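Uncharacterized protein (Bacteroides eggerthii, PDB 4GDZ) is of unknown function, a DUF4251-family protein whose chain folds into a single antiparallel beta sheet with a magnesium ion bound in the crystal. Local coordinates at residues 52-55 with 61-64; 83-88 with 92-97. All coordinates share one frame; numbering follows the deposited sequence.

Contact 1: residues 52-55 with 61-64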
# COMPACT_ATOMS: atom_id res chain seq x y z
N ASN A 52 12.75 -6.74 -6.77
CA ASN A 52 13.61 -5.55 -6.64
C ASN A 52 13.22 -4.67 -5.47
O ASN A 52 13.87 -3.65 -5.23
CB ASN A 52 13.71 -4.76 -7.95
CG ASN A 52 12.37 -4.35 -8.51
OD1 ASN A 52 11.42 -4.15 -7.78
ND2 ASN A 52 12.30 -4.22 -9.83
N GLN A 53 12.18 -5.05 -4.74
CA GLN A 53 11.93 -4.41 -3.49
C GLN A 53 11.23 -5.28 -2.50
O GLN A 53 10.51 -6.21 -2.86
CB GLN A 53 11.13 -3.09 -3.67
CG GLN A 53 9.81 -3.24 -4.31
CD GLN A 53 8.96 -1.96 -4.32
OE1 GLN A 53 9.46 -0.83 -4.37
NE2 GLN A 53 7.66 -2.15 -4.31
N VAL A 54 11.44 -4.92 -1.24
CA VAL A 54 10.73 -5.47 -0.12
C VAL A 54 9.71 -4.43 0.33
O VAL A 54 9.97 -3.21 0.32
CB VAL A 54 11.69 -5.95 1.01
CG1 VAL A 54 12.61 -4.83 1.46
CG2 VAL A 54 10.88 -6.49 2.18
N MSE A 55 8.52 -4.93 0.67
CA MSE A 55 7.42 -4.10 1.08
C MSE A 55 7.09 -4.28 2.56
O MSE A 55 6.98 -5.41 3.05
CB MSE A 55 6.20 -4.44 0.22
CG MSE A 55 6.49 -4.22 -1.29
SE MSE A 55 5.12 -5.07 -2.43
CE MSE A 55 3.45 -4.45 -1.50
N THR A 61 8.69 0.93 1.47
CA THR A 61 9.42 -0.08 0.71
C THR A 61 10.92 0.16 0.93
O THR A 61 11.32 1.20 1.44
CB THR A 61 9.16 0.04 -0.79
OG1 THR A 61 9.65 1.31 -1.18
CG2 THR A 61 7.64 -0.07 -1.15
N ALA A 62 11.75 -0.82 0.58
CA ALA A 62 13.21 -0.62 0.44
C ALA A 62 13.64 -1.45 -0.75
O ALA A 62 13.06 -2.52 -1.00
CB ALA A 62 13.96 -1.09 1.69
N PHE A 63 14.64 -0.99 -1.48
CA PHE A 63 15.15 -1.80 -2.61
C PHE A 63 16.03 -2.96 -2.15
O PHE A 63 16.57 -2.93 -1.05
CB PHE A 63 15.88 -0.95 -3.63
CG PHE A 63 16.99 -0.10 -3.05
CD1 PHE A 63 18.25 -0.65 -2.80
CD2 PHE A 63 16.78 1.24 -2.79
CE1 PHE A 63 19.28 0.14 -2.31
CE2 PHE A 63 17.81 2.03 -2.30
CZ PHE A 63 19.05 1.46 -2.04
N VAL A 64 16.11 -4.01 -2.97
CA VAL A 64 16.85 -5.24 -2.67
C VAL A 64 17.53 -5.70 -3.96
O VAL A 64 17.13 -5.29 -5.04
CB VAL A 64 16.00 -6.41 -2.12
CG1 VAL A 64 15.28 -6.02 -0.82
CG2 VAL A 64 15.05 -6.97 -3.18
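V54 and V64 meet at about a right angle, their CG1 methyls 3.7 Å apart. With chi1 at 55°, V54 CG1 sits between its own backbone N and carbonyl carbon, which swings it across the gap between the strands; there it also reaches A62 CB at 4.0 Å, V54 and A62 sharing one face of the sheet. V64 uses both branches: CG1 packs on V54, while CG2 lies 3.8 Å from the backbone N of Q53.

Q53 lies obliquely over T61, which shares the opposite face with M55. The Q53 chain is extended beyond CG, bringing the flat amide against the T61 side chain, with OE1 3.7 Å from T61 CB. This is packing; the polar end is held by S158, whose OG is hydrogen-bonded to Q53 NE2.

Two backbone bonds join V54 and A62: V54 N to A62 O at 2.9 Å, and A62 N to V54 O. The third, V64 N to N52 O at 3.2 Å, comes from 65° above the carbonyl plane, so the pairing is distorted at this end, where Q53 and F63 diverge although paired. The antiparallel pairing of V54 with A62 and M55 with T61, across a short connection between successive strands, is that of a beta hairpin, 46-55 with 61-74; on its other edge strand 46-55 has a classic beta bulge, N52 and Q53 both facing S158 of strand 155-163.

Contact 2: residues 83-88 with 92-97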
# COMPACT_ATOMS: atom_id res chain seq x y z
N ALA A 83 16.99 -12.46 0.70
CA ALA A 83 18.04 -11.96 1.57
C ALA A 83 18.17 -10.47 1.36
O ALA A 83 18.62 -10.01 0.30
CB ALA A 83 19.40 -12.64 1.33
N PHE A 84 17.74 -9.72 2.37
CA PHE A 84 17.79 -8.25 2.31
C PHE A 84 18.37 -7.72 3.62
O PHE A 84 18.16 -8.27 4.71
CB PHE A 84 16.42 -7.65 1.97
CG PHE A 84 15.31 -8.04 2.90
CD1 PHE A 84 15.05 -7.29 4.06
CD2 PHE A 84 14.49 -9.12 2.61
CE1 PHE A 84 14.01 -7.63 4.89
CE2 PHE A 84 13.46 -9.48 3.46
CZ PHE A 84 13.23 -8.75 4.61
N ASN A 85 19.15 -6.66 3.47
CA ASN A 85 19.81 -6.04 4.56
C ASN A 85 19.74 -4.54 4.20
O ASN A 85 20.57 -4.06 3.49
CB ASN A 85 21.27 -6.62 4.61
CG ASN A 85 22.17 -5.82 5.50
OD1 ASN A 85 21.70 -5.05 6.30
ND2 ASN A 85 23.47 -6.01 5.38
N THR A 86 18.71 -3.86 4.65
CA THR A 86 18.31 -2.54 4.11
C THR A 86 18.48 -1.43 5.15
O THR A 86 18.76 -1.69 6.30
CB THR A 86 16.84 -2.53 3.64
OG1 THR A 86 15.96 -2.53 4.78
CG2 THR A 86 16.51 -3.75 2.73
N VAL A 87 18.29 -0.20 4.70
CA VAL A 87 18.40 0.99 5.54
C VAL A 87 17.12 1.15 6.43
O VAL A 87 17.11 1.98 7.35
CB VAL A 87 18.73 2.22 4.66
CG1 VAL A 87 18.60 3.54 5.43
CG2 VAL A 87 20.17 2.10 4.11
N TYR A 88 16.08 0.35 6.18
CA TYR A 88 14.89 0.38 7.06
C TYR A 88 15.39 -0.05 8.49
O TYR A 88 15.92 -1.12 8.64
CB TYR A 88 13.82 -0.53 6.51
CG TYR A 88 12.52 -0.52 7.27
CD1 TYR A 88 12.39 -1.18 8.50
CD2 TYR A 88 11.40 0.11 6.76
CE1 TYR A 88 11.19 -1.16 9.22
CE2 TYR A 88 10.19 0.10 7.45
CZ TYR A 88 10.09 -0.53 8.67
OH TYR A 88 8.90 -0.53 9.36
N ASN A 92 12.96 -5.44 11.45
CA ASN A 92 12.20 -5.66 10.23
C ASN A 92 12.93 -5.30 8.93
O ASN A 92 12.48 -5.70 7.85
CB ASN A 92 10.84 -4.93 10.27
CG ASN A 92 9.95 -5.41 11.41
OD1 ASN A 92 9.81 -6.60 11.63
ND2 ASN A 92 9.40 -4.48 12.18
N GLY A 93 14.04 -4.58 9.01
CA GLY A 93 14.74 -4.15 7.79
C GLY A 93 15.78 -5.14 7.28
O GLY A 93 16.49 -4.86 6.31
N ILE A 94 15.89 -6.28 7.96
CA ILE A 94 16.82 -7.36 7.59
C ILE A 94 16.02 -8.67 7.66
O ILE A 94 15.19 -8.83 8.53
CB ILE A 94 18.08 -7.36 8.49
CG1 ILE A 94 19.01 -8.52 8.14
CG2 ILE A 94 17.69 -7.40 9.98
CD1 ILE A 94 20.44 -8.27 8.54
N GLY A 95 16.16 -9.55 6.68
CA GLY A 95 15.36 -10.79 6.68
C GLY A 95 15.83 -11.68 5.55
O GLY A 95 16.61 -11.26 4.66
N GLY A 96 15.32 -12.90 5.54
CA GLY A 96 15.65 -13.81 4.46
C GLY A 96 15.37 -15.26 4.79
O GLY A 96 15.09 -15.61 5.93
N VAL A 97 15.38 -16.06 3.73
CA VAL A 97 15.19 -17.51 3.80
C VAL A 97 15.69 -18.10 2.46
O VAL A 97 15.63 -17.44 1.42
CB VAL A 97 13.71 -17.89 4.05
CG1 VAL A 97 12.87 -17.67 2.80
CG2 VAL A 97 13.58 -19.35 4.54
O HOH W 1 8.76 -1.88 11.80
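Strands 83-85 and 94-97 run antiparallel at 170°, their axes 4.8 Å apart at closest approach, and F84 and G95 form the hydrogen-bonded pair. F84 N to G95 O is the straighter of their two bonds and is close to linear at the hydrogen; G95 N to F84 O is the return bond.

The F84 ring folds back over this same pair. Its first torsion puts CG between the backbone N and the carbonyl carbon and turns one ring face onto the opposing glycine: G95 CA stands 3.9 Å from the ring centroid, 24° off the normal, a CH-pi contact. Lacking a side chain, G95 allows this close approach, whereas the carbonyl oxygens of N92 and G93 lie at the ring edge.

Next comes the loop end of the beta hairpin formed by strands 77-85 and 94-100. Here G93 O is gripped twice by T86: by the backbone N at 2.9 Å and by OG1 at 2.8 Å, the hydroxyl lying on a lone pair in the carbonyl plane. T86 OG1 in turn accepts a bent hydrogen bond from Y88 N, two residues on, which makes an ST turn.

Beyond it, Y88 and N92 lie side by side, Y88 CE1 3.9 Å from N92 CB, with ring and amide planes 61° apart. A water joins their ends, 2.8 Å from Y88 OH and accepting from N92 ND2. The Y88 ring stacks with F56 and meets F132 of the second subunit edge-to-face.

Contacts 1 and 2 are successive hairpins of one antiparallel sheet, sharing no strand but joined through neighbouring strands 61-74 and 77-85; their centres lie 9 Å apart. V64 CG1 packs 3.4 Å from F84 CB, and A62 CB lies 3.8 Å from T86 CB, so side-chain packing is continuous from one hairpin to the next. Contact 1 is partly buried and borders strand 155-163. Contact 2 lies at the surface, consistent with strand 94-100 being outermost within the chain. The chemistry follows: branched aliphatic packing and a bulge in contact 1, a ring over glycine with hydroxyl and water bonds in contact 2. Both also reach the second subunit.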